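Local structure of guanylate kinase (Coxiella burnetii, 3TR0) at residues 104-107 with 108-112; 152-155 with 156-160; 64-68 with 69-73; 56-59 with 60-64; 48-51 with 52-55. The protein catalyses the transfer of a phosphate group from ATP to GMP, giving ADP and GDP, a step that recycles guanine nucleotides. One frame throughout, in Å; residues are numbered along the deposited sequence.

Contact 1. Residues 104-107 with 108-112; sequences IDWQ and GARQI. With 5GP (guanosine-5'-monophosphate), chain D.
Asp105 and Ala109 are joined by the first backbone bond of helix 106-115, Ala109 N to Asp105 O at 3.0 Å, and Arg110 N bonds Trp106 O in the same turn. Asp105 is the N-cap: its OD1 accepts from Gly108 N at 3.0 Å, met from above the carboxylate plane. The same oxygen takes the guanine amino group of the bound GMP, N2 to Asp105 OD1 at 3.0 Å, so one short acidic side chain both caps the helix and reads the base. Gln107 NE2 donates to the syn lone pair of Asp105 OD2 at 2.8 Å, which helps fix the rotation of the carboxylate. This is part of the GMP site, where strand 99-103 of the parallel sheet gives way to helix 106-115. Glycine suits position 108 because a side chain would run into N2 of the base. Ile104, with CG1 between its backbone N and carbonyl carbon (chi1 58°), lays CG2 against the base, 3.3 Å from its N1, and turns CD1 to Ile112 CG1 at 3.7 Å. Trp106 CZ3 lies over the guanidinium face of Arg110, 3.6 Å from NE, the planes 68° apart, while Arg110 NH2 forms a salt bridge with Glu163.

Contact 2. Residues 152-155 with 156-160; sequences ALAR and EEMAH
Glu156 holds its CG beside its own backbone N (chi1 -60°) and runs on extended, which carries CG back over the preceding turn to 3.2 Å from Ala152 O and lets OE1 meet Leu153 CD2 at 3.6 Å. Glu157 is turned differently: its CG is anti to the backbone N (chi1 -177°) and the chain bends at chi2, so the carboxylate leaves this turn and heads for Asp105 and Trp106. Met158, a selenomethionine here, bends at chi3 and folds its methyl back, CE reaching 3.2 Å from Ala154 O and 4.3 Å from Ala154 CB.

Beneath these side chains run the backbone bonds of the last turns: Glu157 N to Leu153 O at 3.0 Å, Met158 N to Ala154 O at 2.9 Å, and Ala159 N to Arg155 O, preceded by a weak bond from Glu156 N to Ala152 O. Small Ala154 and flexible Met158 suit the buried side of helix 147-158, where they pack on Pro15 and on Leu132 of helix 129-137; Leu205 of the second subunit also touches Met158.

A water lies within hydrogen-bonding distance of Leu153 O and Glu157 OE1, 3.0 Å from the latter, and links backbone and carboxylate. With OE2 also engaged, weakly, by Trp106 N, both oxygens of Glu157 have polar partners, and the carboxylate is held about 4 Å from the bound GMP, nearest atoms taken.

Contact 3. Residues 64-68 with 69-73; sequences QAMVK and EGAFL
Met66 O receives two backbone amides as helix 60-69 ends: Ala71 N at 2.9 Å, a well-formed bond, and Gly70 N, which approaches at a bent angle and bonds weakly. Gly70 N also bonds Val67 O. The pair Ala71 N to Met66 O and Gly70 N to Val67 O, together with the positive phi of Gly70 (83°), makes a Schellman motif, and glycine suits the place because a side chain there would press on the carbonyl oxygen of Glu69. One residue earlier, Glu69 N bonds Ala65 O at 2.9 Å. A water extends the cap, donating to Val67 O and accepting from Phe72 N at 3.1 Å.

The apolar contacts centre on the Phe72 ring. Phe72, its CG beside the backbone N (chi1 -69°), brings its ring back to the helix, where CE2 comes 3.3 Å from Met66 CB. The selenium of Met66, a selenomethionine, stands 4.6 Å from the ring centroid and obliquely placed, a Met-aromatic contact. Val67 CG2 meets the ring's edge at CD2, 4.0 Å away, and Ala71 CB, small enough for the turn, touches Met66 CG.

The chain enters strand 72-78 and turns a corner at Leu73: Phe72 stacks on Phe63 of helix 60-69, Ala71 and Leu73 share backbone bonds with Lys87 and Thr85, and Leu73 packs against helices 87-95 and 106-115.

Contact 4. Residues 56-59 with 60-64; sequences FFID and ETRFQ
Asp59 is the N-cap of helix 60-69, the residue at which the chain leaving strand 56-57 turns into the helix. Arg62 N gives to Asp59 OD1 at 2.8 Å, nearly in line with its C-O bond, and Phe63 N gives to Asp59 O at 2.9 Å. Aspartate suits the cap because its short chain, with CG between backbone N and carbonyl carbon (chi1 54°), curls round to an amide of the first turn; its negative charge would also favour the positive end of the helix dipole.

The ionic part uses the same carboxylate. Arg62 bends at chi3 and brings its guanidinium edge to Asp59, with NH2 on OD2 and NE on OD1, each a weak bond of 3.3 Å; the two planes stand 78° apart, so the carboxylate stands across the guanidinium edge instead of lying coplanar with it.

The apolar part belongs to Ile58, whose two branches serve different partners. On one branch CD1 packs on Phe63, whose ring stacks on Phe72, and also reaches Met66 of the helix. On the other, CG2 lies over a face of the Arg62 guanidinium, 3.7 Å from NH1.

Contact 5. Residues 48-51 with 52-55; sequences GDQE and GVDY. With 5GP (guanosine-5'-monophosphate), chain D; SO4 (sulfate ion), chain C.
The turn at residues 48-55 belongs to the GMP-binding part of guanylate kinase and supplies one residue of the pocket, Tyr55, whose OH donates to phosphate oxygen O1P of GMP at 2.8 Å. That oxygen lies near the plane of the ring, at its edge; the flat, rigid ring carries the hydroxyl out to the phosphate. Behind it, Gln50 O accepts two amides, Asp54 N at 3.0 Å and Val53 N at 2.9 Å. Asp54 returns the bond: with CG beside its backbone N (chi1 -61°), OD2 takes Gln50 N at 2.7 Å, on the anti side. Residues 50-53 form a type II beta turn, whose third position suits Gly52 because phi is positive there, and Val53 packs its CB on Gln50 CB at 3.7 Å. The carboxylates of Asp49 and Asp54 come close, OD1 to OD1 at 3.9 Å; Asp49 OD2 is bonded by Arg46 N and salt-bridged to Arg43, and Asp54 OD1 is salt-bridged to Arg25, which probably offsets their repulsion. Glu51 N gives to O4 of a sulfate ion, probably from the crystallisation liquor, at 3.1 Å; Lys45 also binds it. The turn lies between strands 40-41 and 56-57, with Asp49 packed on Phe57 and Glu51 OE1 accepting from Phe57 N.

Overall arrangement
Contact 1 is the most deeply set, beside the parallel sheet, and mixes buried isoleucines with a capping aspartate that binds the base; contact 5, an exposed turn, reaches the same GMP at its phosphate, and the centres of contacts 1 and 5 lie about 22 Å apart. Contact 2 borders contact 1 through Glu157 and His160 and is partly buried, with Ala154 and Met158 inside and Arg155 and Glu156 exposed. Contacts 3 and 4 are surface contacts on the two ends of helix 60-69, sharing Gln64: an aspartate cap and salt bridge at the start, a glycine and aromatic packing at the finish. Strand 56-57 links contact 4 to contact 5, and Leu73 links contact 3 to Ile112.

Contact 1. Residues 104-107 with 108-112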
# COMPACT_ATOMS: atom_id res chain seq x y z
N ILE A 104 -0.55 -16.93 -10.22
CA ILE A 104 -1.42 -17.35 -11.30
C ILE A 104 -1.30 -16.40 -12.48
O ILE A 104 -0.78 -15.30 -12.33
CB ILE A 104 -2.89 -17.43 -10.84
CG1 ILE A 104 -3.35 -16.07 -10.31
CG2 ILE A 104 -3.06 -18.50 -9.77
CD1 ILE A 104 -4.79 -16.07 -9.81
N ASP A 105 -1.77 -16.82 -13.65
CA ASP A 105 -1.63 -16.00 -14.85
C ASP A 105 -2.72 -14.95 -14.92
O ASP A 105 -3.54 -14.83 -14.01
CB ASP A 105 -1.62 -16.86 -16.13
CG ASP A 105 -3.01 -17.23 -16.60
OD1 ASP A 105 -3.89 -17.45 -15.76
OD2 ASP A 105 -3.22 -17.31 -17.83
N TRP A 106 -2.74 -14.18 -16.01
CA TRP A 106 -3.68 -13.07 -16.13
C TRP A 106 -5.13 -13.53 -16.20
O TRP A 106 -6.03 -12.84 -15.74
CB TRP A 106 -3.33 -12.16 -17.31
CG TRP A 106 -3.50 -12.80 -18.67
CD1 TRP A 106 -2.53 -13.39 -19.42
CD2 TRP A 106 -4.72 -12.91 -19.42
NE1 TRP A 106 -3.07 -13.87 -20.60
CE2 TRP A 106 -4.41 -13.59 -20.62
CE3 TRP A 106 -6.04 -12.51 -19.19
CZ2 TRP A 106 -5.37 -13.86 -21.59
CZ3 TRP A 106 -6.99 -12.79 -20.15
CH2 TRP A 106 -6.65 -13.46 -21.34
N GLN A 107 -5.35 -14.71 -16.79
CA GLN A 107 -6.69 -15.28 -16.87
C GLN A 107 -7.21 -15.62 -15.49
O GLN A 107 -8.36 -15.32 -15.16
CB GLN A 107 -6.69 -16.55 -17.73
CG GLN A 107 -6.16 -16.35 -19.14
CD GLN A 107 -6.07 -17.65 -19.90
OE1 GLN A 107 -6.97 -17.99 -20.67
NE2 GLN A 107 -4.99 -18.39 -19.69
N GLY A 108 -6.37 -16.26 -14.69
CA GLY A 108 -6.74 -16.59 -13.33
C GLY A 108 -6.99 -15.34 -12.50
O GLY A 108 -7.91 -15.30 -11.68
N ALA A 109 -6.17 -14.32 -12.72
CA ALA A 109 -6.32 -13.05 -12.01
C ALA A 109 -7.71 -12.46 -12.23
O ALA A 109 -8.37 -12.04 -11.28
CB ALA A 109 -5.25 -12.07 -12.46
N ARG A 110 -8.16 -12.43 -13.48
CA ARG A 110 -9.49 -11.92 -13.80
C ARG A 110 -10.57 -12.66 -13.01
O ARG A 110 -11.52 -12.05 -12.53
CB ARG A 110 -9.77 -12.00 -15.31
CG ARG A 110 -8.93 -11.07 -16.17
CD ARG A 110 -9.42 -11.09 -17.62
NE ARG A 110 -8.72 -10.13 -18.47
CZ ARG A 110 -9.07 -9.84 -19.72
NH1 ARG A 110 -10.12 -10.45 -20.26
NH2 ARG A 110 -8.38 -8.95 -20.42
N GLN A 111 -10.42 -13.98 -12.89
CA GLN A 111 -11.40 -14.79 -12.17
C GLN A 111 -11.43 -14.44 -10.69
O GLN A 111 -12.50 -14.27 -10.09
CB GLN A 111 -11.10 -16.28 -12.34
CG GLN A 111 -11.30 -16.79 -13.75
CD GLN A 111 -10.82 -18.21 -13.92
OE1 GLN A 111 -11.25 -19.11 -13.20
NE2 GLN A 111 -9.90 -18.42 -14.86
N ILE A 112 -10.25 -14.34 -10.09
CA ILE A 112 -10.14 -14.04 -8.67
C ILE A 112 -10.70 -12.65 -8.34
O ILE A 112 -11.40 -12.48 -7.34
CB ILE A 112 -8.68 -14.15 -8.18
CG1 ILE A 112 -8.17 -15.58 -8.37
CG2 ILE A 112 -8.58 -13.74 -6.72
CD1 ILE A 112 -8.93 -16.61 -7.55
P 5GP D . 5.00 -23.26 -15.23
O1P 5GP D . 5.44 -23.73 -13.87
O2P 5GP D . 4.47 -24.29 -16.20
O3P 5GP D . 6.13 -22.49 -15.87
O5' 5GP D . 3.94 -22.08 -15.07
C5' 5GP D . 3.18 -21.63 -16.17
C4' 5GP D . 2.34 -20.43 -15.80
O4' 5GP D . 1.02 -20.87 -15.41
C3' 5GP D . 2.83 -19.64 -14.59
O3' 5GP D . 3.87 -18.74 -14.91
C2' 5GP D . 1.56 -18.95 -14.10
O2' 5GP D . 1.34 -17.75 -14.81
C1' 5GP D . 0.47 -19.95 -14.50
N9 5GP D . -0.07 -20.69 -13.35
C8 5GP D . 0.55 -21.51 -12.49
N7 5GP D . -0.36 -21.99 -11.60
C5 5GP D . -1.56 -21.45 -11.92
C6 5GP D . -2.85 -21.54 -11.41
O6 5GP D . -3.09 -22.26 -10.40
N1 5GP D . -3.84 -20.86 -11.99
C2 5GP D . -3.61 -20.08 -13.06
N2 5GP D . -4.62 -19.39 -13.65
N3 5GP D . -2.38 -19.97 -13.59
C4 5GP D . -1.36 -20.65 -13.03

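Contact 2. Residues 152-155 with 156-160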
# COMPACT_ATOMS: atom_id res chain seq x y z
N ALA A 152 6.89 -15.44 -26.92
CA ALA A 152 5.70 -14.87 -27.54
C ALA A 152 4.56 -14.80 -26.52
O ALA A 152 3.83 -13.81 -26.46
CB ALA A 152 5.29 -15.69 -28.75
N LEU A 153 4.40 -15.86 -25.73
CA LEU A 153 3.39 -15.89 -24.69
C LEU A 153 3.71 -14.91 -23.57
O LEU A 153 2.83 -14.46 -22.84
CB LEU A 153 3.24 -17.30 -24.10
CG LEU A 153 2.53 -18.34 -24.97
CD1 LEU A 153 2.34 -19.63 -24.19
CD2 LEU A 153 1.20 -17.81 -25.46
N ALA A 154 4.99 -14.58 -23.43
CA ALA A 154 5.43 -13.65 -22.39
C ALA A 154 5.04 -12.22 -22.72
O ALA A 154 4.63 -11.45 -21.85
CB ALA A 154 6.94 -13.76 -22.19
N ARG A 155 5.16 -11.85 -24.00
CA ARG A 155 4.79 -10.51 -24.43
C ARG A 155 3.28 -10.31 -24.36
O ARG A 155 2.81 -9.20 -24.13
CB ARG A 155 5.29 -10.25 -25.85
CG ARG A 155 6.78 -10.02 -25.95
CD ARG A 155 7.14 -9.27 -27.22
NE ARG A 155 8.47 -8.67 -27.14
CZ ARG A 155 8.95 -7.82 -28.04
NH1 ARG A 155 8.23 -7.47 -29.09
NH2 ARG A 155 10.17 -7.31 -27.88
N GLU A 156 2.54 -11.39 -24.56
CA GLU A 156 1.08 -11.34 -24.48
C GLU A 156 0.64 -11.28 -23.03
O GLU A 156 -0.35 -10.62 -22.69
CB GLU A 156 0.46 -12.55 -25.17
CG GLU A 156 0.80 -12.66 -26.65
CD GLU A 156 0.21 -13.90 -27.29
OE1 GLU A 156 -0.35 -14.73 -26.56
OE2 GLU A 156 0.31 -14.03 -28.53
N GLU A 157 1.36 -11.98 -22.16
CA GLU A 157 1.11 -11.90 -20.73
C GLU A 157 1.37 -10.47 -20.27
O GLU A 157 0.59 -9.91 -19.50
CB GLU A 157 2.02 -12.87 -19.96
CG GLU A 157 1.78 -12.90 -18.45
CD GLU A 157 0.65 -13.84 -18.05
OE1 GLU A 157 0.13 -14.54 -18.94
OE2 GLU A 157 0.30 -13.88 -16.85
N MSE A 158 2.46 -9.88 -20.74
CA MSE A 158 2.84 -8.54 -20.29
C MSE A 158 1.90 -7.44 -20.77
O MSE A 158 1.75 -6.41 -20.12
CB MSE A 158 4.29 -8.23 -20.66
CG MSE A 158 5.28 -8.66 -19.60
SE MSE A 158 7.13 -8.34 -20.11
CE MSE A 158 7.19 -9.48 -21.69
N ALA A 159 1.24 -7.66 -21.91
CA ALA A 159 0.27 -6.70 -22.41
C ALA A 159 -0.91 -6.55 -21.46
O ALA A 159 -1.67 -5.59 -21.55
CB ALA A 159 -0.21 -7.11 -23.79
N HIS A 160 -1.06 -7.50 -20.54
CA HIS A 160 -2.15 -7.47 -19.57
C HIS A 160 -1.80 -6.74 -18.27
O HIS A 160 -2.57 -6.77 -17.31
CB HIS A 160 -2.63 -8.88 -19.24
CG HIS A 160 -3.35 -9.56 -20.37
ND1 HIS A 160 -4.70 -9.38 -20.59
CD2 HIS A 160 -2.91 -10.40 -21.33
CE1 HIS A 160 -5.06 -10.09 -21.65
NE2 HIS A 160 -3.99 -10.71 -22.12
O HOH W 1 -0.16 -15.17 -21.91

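Contact 3. Residues 64-68 with 69-73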
# COMPACT_ATOMS: atom_id res chain seq x y z
N GLN A 64 -9.74 -32.39 -15.25
CA GLN A 64 -11.06 -32.16 -15.83
C GLN A 64 -12.14 -32.49 -14.81
O GLN A 64 -13.13 -31.77 -14.69
CB GLN A 64 -11.24 -33.00 -17.10
CG GLN A 64 -12.60 -32.83 -17.76
CD GLN A 64 -12.85 -31.41 -18.23
OE1 GLN A 64 -13.99 -30.94 -18.24
NE2 GLN A 64 -11.79 -30.72 -18.64
N ALA A 65 -11.94 -33.59 -14.08
CA ALA A 65 -12.84 -33.96 -13.00
C ALA A 65 -13.01 -32.78 -12.04
O ALA A 65 -14.13 -32.34 -11.80
CB ALA A 65 -12.31 -35.17 -12.26
N MSE A 66 -11.90 -32.27 -11.52
CA MSE A 66 -11.94 -31.14 -10.59
C MSE A 66 -12.69 -29.94 -11.15
O MSE A 66 -13.43 -29.27 -10.43
CB MSE A 66 -10.52 -30.74 -10.18
CG MSE A 66 -9.99 -31.44 -8.94
SE MSE A 66 -8.04 -31.52 -8.85
CE MSE A 66 -7.85 -32.36 -7.10
N VAL A 67 -12.50 -29.68 -12.44
CA VAL A 67 -13.19 -28.57 -13.10
C VAL A 67 -14.71 -28.76 -13.08
O VAL A 67 -15.44 -27.85 -12.69
CB VAL A 67 -12.72 -28.39 -14.56
CG1 VAL A 67 -13.53 -27.29 -15.24
CG2 VAL A 67 -11.23 -28.09 -14.61
N LYS A 68 -15.17 -29.93 -13.50
CA LYS A 68 -16.60 -30.23 -13.52
C LYS A 68 -17.18 -30.26 -12.10
O LYS A 68 -18.34 -29.91 -11.90
CB LYS A 68 -16.86 -31.56 -14.22
CG LYS A 68 -16.46 -31.59 -15.68
CD LYS A 68 -16.66 -32.97 -16.29
CE LYS A 68 -16.18 -33.03 -17.73
NZ LYS A 68 -16.28 -34.40 -18.30
N GLU A 69 -16.37 -30.68 -11.14
CA GLU A 69 -16.80 -30.76 -9.75
C GLU A 69 -16.84 -29.39 -9.08
O GLU A 69 -17.51 -29.20 -8.06
CB GLU A 69 -15.88 -31.69 -8.95
CG GLU A 69 -15.85 -33.13 -9.45
CD GLU A 69 -14.90 -34.01 -8.64
OE1 GLU A 69 -14.82 -33.82 -7.41
OE2 GLU A 69 -14.24 -34.88 -9.24
N GLY A 70 -16.13 -28.43 -9.67
CA GLY A 70 -16.06 -27.09 -9.12
C GLY A 70 -15.03 -26.97 -8.01
O GLY A 70 -15.11 -26.07 -7.17
N ALA A 71 -14.06 -27.87 -8.01
CA ALA A 71 -13.03 -27.91 -6.97
C ALA A 71 -12.05 -26.74 -7.05
O ALA A 71 -11.28 -26.51 -6.13
CB ALA A 71 -12.27 -29.24 -7.03
N PHE A 72 -12.07 -26.03 -8.17
CA PHE A 72 -11.14 -24.92 -8.35
C PHE A 72 -11.78 -23.56 -8.08
O PHE A 72 -12.90 -23.28 -8.50
CB PHE A 72 -10.54 -24.94 -9.76
CG PHE A 72 -9.61 -26.09 -10.00
CD1 PHE A 72 -8.47 -26.24 -9.24
CD2 PHE A 72 -9.88 -27.01 -11.01
CE1 PHE A 72 -7.61 -27.29 -9.47
CE2 PHE A 72 -9.02 -28.05 -11.24
CZ PHE A 72 -7.88 -28.20 -10.47
N LEU A 73 -11.04 -22.71 -7.37
CA LEU A 73 -11.44 -21.33 -7.14
C LEU A 73 -11.25 -20.59 -8.44
O LEU A 73 -11.92 -19.60 -8.73
CB LEU A 73 -10.54 -20.72 -6.07
CG LEU A 73 -10.93 -19.39 -5.44
CD1 LEU A 73 -12.30 -19.51 -4.81
CD2 LEU A 73 -9.89 -18.98 -4.42
O HOH W 2 -13.66 -26.00 -10.83

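Contact 4. Residues 56-59 with 60-64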
# COMPACT_ATOMS: atom_id res chain seq x y z
N PHE A 56 0.85 -29.72 -7.28
CA PHE A 56 0.25 -31.03 -7.20
C PHE A 56 0.11 -31.49 -8.64
O PHE A 56 -0.73 -30.98 -9.38
CB PHE A 56 -1.13 -30.97 -6.54
CG PHE A 56 -1.08 -30.57 -5.09
CD1 PHE A 56 -0.65 -31.47 -4.13
CD2 PHE A 56 -1.49 -29.32 -4.68
CE1 PHE A 56 -0.61 -31.12 -2.79
CE2 PHE A 56 -1.46 -28.96 -3.35
CZ PHE A 56 -1.02 -29.86 -2.41
N PHE A 57 0.97 -32.42 -9.05
CA PHE A 57 0.98 -32.85 -10.43
C PHE A 57 -0.05 -33.95 -10.66
O PHE A 57 -0.01 -35.00 -10.01
CB PHE A 57 2.38 -33.32 -10.83
CG PHE A 57 3.43 -32.26 -10.72
CD1 PHE A 57 3.69 -31.40 -11.78
CD2 PHE A 57 4.16 -32.11 -9.56
CE1 PHE A 57 4.66 -30.43 -11.69
CE2 PHE A 57 5.14 -31.14 -9.46
CZ PHE A 57 5.39 -30.30 -10.52
N ILE A 58 -0.98 -33.70 -11.57
CA ILE A 58 -2.03 -34.66 -11.89
C ILE A 58 -2.22 -34.76 -13.39
O ILE A 58 -1.61 -34.00 -14.15
CB ILE A 58 -3.36 -34.27 -11.23
CG1 ILE A 58 -3.76 -32.85 -11.63
CG2 ILE A 58 -3.24 -34.37 -9.71
CD1 ILE A 58 -5.13 -32.44 -11.12
N ASP A 59 -3.06 -35.69 -13.83
CA ASP A 59 -3.33 -35.83 -15.26
C ASP A 59 -4.60 -35.09 -15.68
O ASP A 59 -5.34 -34.58 -14.84
CB ASP A 59 -3.39 -37.31 -15.67
CG ASP A 59 -4.38 -38.12 -14.85
OD1 ASP A 59 -5.44 -37.59 -14.46
OD2 ASP A 59 -4.10 -39.31 -14.60
N GLU A 60 -4.83 -35.02 -16.99
CA GLU A 60 -5.99 -34.33 -17.54
C GLU A 60 -7.30 -34.87 -17.00
O GLU A 60 -8.23 -34.11 -16.73
CB GLU A 60 -6.00 -34.43 -19.07
CG GLU A 60 -5.37 -33.26 -19.79
CD GLU A 60 -5.69 -33.26 -21.28
OE1 GLU A 60 -6.26 -32.27 -21.76
OE2 GLU A 60 -5.37 -34.26 -21.95
N THR A 61 -7.38 -36.19 -16.86
CA THR A 61 -8.59 -36.83 -16.35
C THR A 61 -8.92 -36.31 -14.96
O THR A 61 -10.06 -35.91 -14.69
CB THR A 61 -8.43 -38.36 -16.30
OG1 THR A 61 -8.16 -38.85 -17.62
CG2 THR A 61 -9.70 -39.00 -15.77
N ARG A 62 -7.93 -36.31 -14.08
CA ARG A 62 -8.08 -35.76 -12.74
C ARG A 62 -8.44 -34.27 -12.77
O ARG A 62 -9.33 -33.83 -12.05
CB ARG A 62 -6.80 -35.96 -11.94
CG ARG A 62 -6.86 -37.11 -10.95
CD ARG A 62 -5.51 -37.34 -10.30
NE ARG A 62 -4.53 -37.86 -11.26
CZ ARG A 62 -3.28 -38.17 -10.94
NH1 ARG A 62 -2.84 -38.01 -9.70
NH2 ARG A 62 -2.46 -38.64 -11.87
N PHE A 63 -7.73 -33.50 -13.60
CA PHE A 63 -7.95 -32.06 -13.64
C PHE A 63 -9.34 -31.73 -14.16
O PHE A 63 -10.05 -30.90 -13.59
CB PHE A 63 -6.89 -31.37 -14.51
CG PHE A 63 -6.79 -29.89 -14.28
CD1 PHE A 63 -7.75 -29.03 -14.80
CD2 PHE A 63 -5.74 -29.36 -13.55
CE1 PHE A 63 -7.66 -27.67 -14.59
CE2 PHE A 63 -5.65 -28.00 -13.33
CZ PHE A 63 -6.61 -27.15 -13.85
N GLN A 64 -9.74 -32.39 -15.25
CA GLN A 64 -11.06 -32.16 -15.83
C GLN A 64 -12.14 -32.49 -14.81
O GLN A 64 -13.13 -31.77 -14.69
CB GLN A 64 -11.24 -33.00 -17.10
CG GLN A 64 -12.60 -32.83 -17.76
CD GLN A 64 -12.85 -31.41 -18.23
OE1 GLN A 64 -13.99 -30.94 -18.24
NE2 GLN A 64 -11.79 -30.72 -18.64

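Contact 5. Residues 48-51 with 52-55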
# COMPACT_ATOMS: atom_id res chain seq x y z
N GLY A 48 13.57 -32.18 -11.08
CA GLY A 48 13.75 -31.12 -10.11
C GLY A 48 12.47 -30.79 -9.37
O GLY A 48 12.50 -30.36 -8.22
N ASP A 49 11.33 -30.97 -10.04
CA ASP A 49 10.03 -30.69 -9.43
C ASP A 49 9.72 -31.66 -8.30
O ASP A 49 10.07 -32.84 -8.36
CB ASP A 49 8.92 -30.75 -10.48
CG ASP A 49 8.94 -29.57 -11.43
OD1 ASP A 49 9.53 -28.53 -11.08
OD2 ASP A 49 8.35 -29.68 -12.53
N GLN A 50 9.04 -31.16 -7.27
CA GLN A 50 8.64 -31.98 -6.14
C GLN A 50 7.13 -31.90 -5.91
O GLN A 50 6.57 -30.82 -5.77
CB GLN A 50 9.37 -31.55 -4.87
CG GLN A 50 10.88 -31.75 -4.91
CD GLN A 50 11.55 -31.31 -3.63
OE1 GLN A 50 11.41 -31.96 -2.59
NE2 GLN A 50 12.27 -30.20 -3.69
N GLU A 51 6.48 -33.06 -5.87
CA GLU A 51 5.05 -33.13 -5.61
C GLU A 51 4.70 -32.43 -4.29
O GLU A 51 5.32 -32.69 -3.26
CB GLU A 51 4.59 -34.59 -5.56
CG GLU A 51 3.19 -34.79 -5.00
CD GLU A 51 2.11 -34.32 -5.95
OE1 GLU A 51 2.41 -34.07 -7.13
OE2 GLU A 51 0.95 -34.20 -5.51
N GLY A 52 3.72 -31.54 -4.34
CA GLY A 52 3.28 -30.82 -3.16
C GLY A 52 4.16 -29.65 -2.79
O GLY A 52 3.88 -28.92 -1.83
N VAL A 53 5.24 -29.46 -3.54
CA VAL A 53 6.15 -28.35 -3.30
C VAL A 53 6.06 -27.33 -4.44
O VAL A 53 5.80 -26.15 -4.21
CB VAL A 53 7.61 -28.83 -3.17
CG1 VAL A 53 8.55 -27.64 -3.01
CG2 VAL A 53 7.74 -29.80 -2.00
N ASP A 54 6.26 -27.80 -5.66
CA ASP A 54 6.13 -26.96 -6.84
C ASP A 54 4.68 -26.93 -7.30
O ASP A 54 4.11 -25.87 -7.54
CB ASP A 54 7.04 -27.48 -7.96
CG ASP A 54 8.50 -27.47 -7.57
OD1 ASP A 54 9.17 -26.44 -7.81
OD2 ASP A 54 8.98 -28.48 -7.01
N TYR A 55 4.08 -28.11 -7.39
CA TYR A 55 2.69 -28.25 -7.77
C TYR A 55 2.16 -29.56 -7.22
O TYR A 55 2.93 -30.40 -6.75
CB TYR A 55 2.54 -28.32 -9.29
CG TYR A 55 2.74 -27.02 -10.04
CD1 TYR A 55 1.70 -26.12 -10.19
CD2 TYR A 55 3.96 -26.72 -10.62
CE1 TYR A 55 1.88 -24.93 -10.89
CE2 TYR A 55 4.15 -25.54 -11.32
CZ TYR A 55 3.10 -24.65 -11.45
OH TYR A 55 3.29 -23.48 -12.15
P 5GP D . 5.00 -23.26 -15.23
O1P 5GP D . 5.44 -23.73 -13.87
O2P 5GP D . 4.47 -24.29 -16.20
O3P 5GP D . 6.13 -22.49 -15.87
O5' 5GP D . 3.94 -22.08 -15.07
C5' 5GP D . 3.18 -21.63 -16.17
C4' 5GP D . 2.34 -20.43 -15.80
O4' 5GP D . 1.02 -20.87 -15.41
C3' 5GP D . 2.83 -19.64 -14.59
O3' 5GP D . 3.87 -18.74 -14.91
C2' 5GP D . 1.56 -18.95 -14.10
O2' 5GP D . 1.34 -17.75 -14.81
C1' 5GP D . 0.47 -19.95 -14.50
N9 5GP D . -0.07 -20.69 -13.35
C8 5GP D . 0.55 -21.51 -12.49
N7 5GP D . -0.36 -21.99 -11.60
C5 5GP D . -1.56 -21.45 -11.92
C6 5GP D . -2.85 -21.54 -11.41
O6 5GP D . -3.09 -22.26 -10.40
N1 5GP D . -3.84 -20.86 -11.99
C2 5GP D . -3.61 -20.08 -13.06
N2 5GP D . -4.62 -19.39 -13.65
N3 5GP D . -2.38 -19.97 -13.59
C4 5GP D . -1.36 -20.65 -13.03
S SO4 C . 9.07 -36.02 -5.24
O1 SO4 C . 9.24 -35.50 -3.89
O2 SO4 C . 9.93 -35.27 -6.16
O3 SO4 C . 9.47 -37.43 -5.26
O4 SO4 C . 7.68 -35.90 -5.65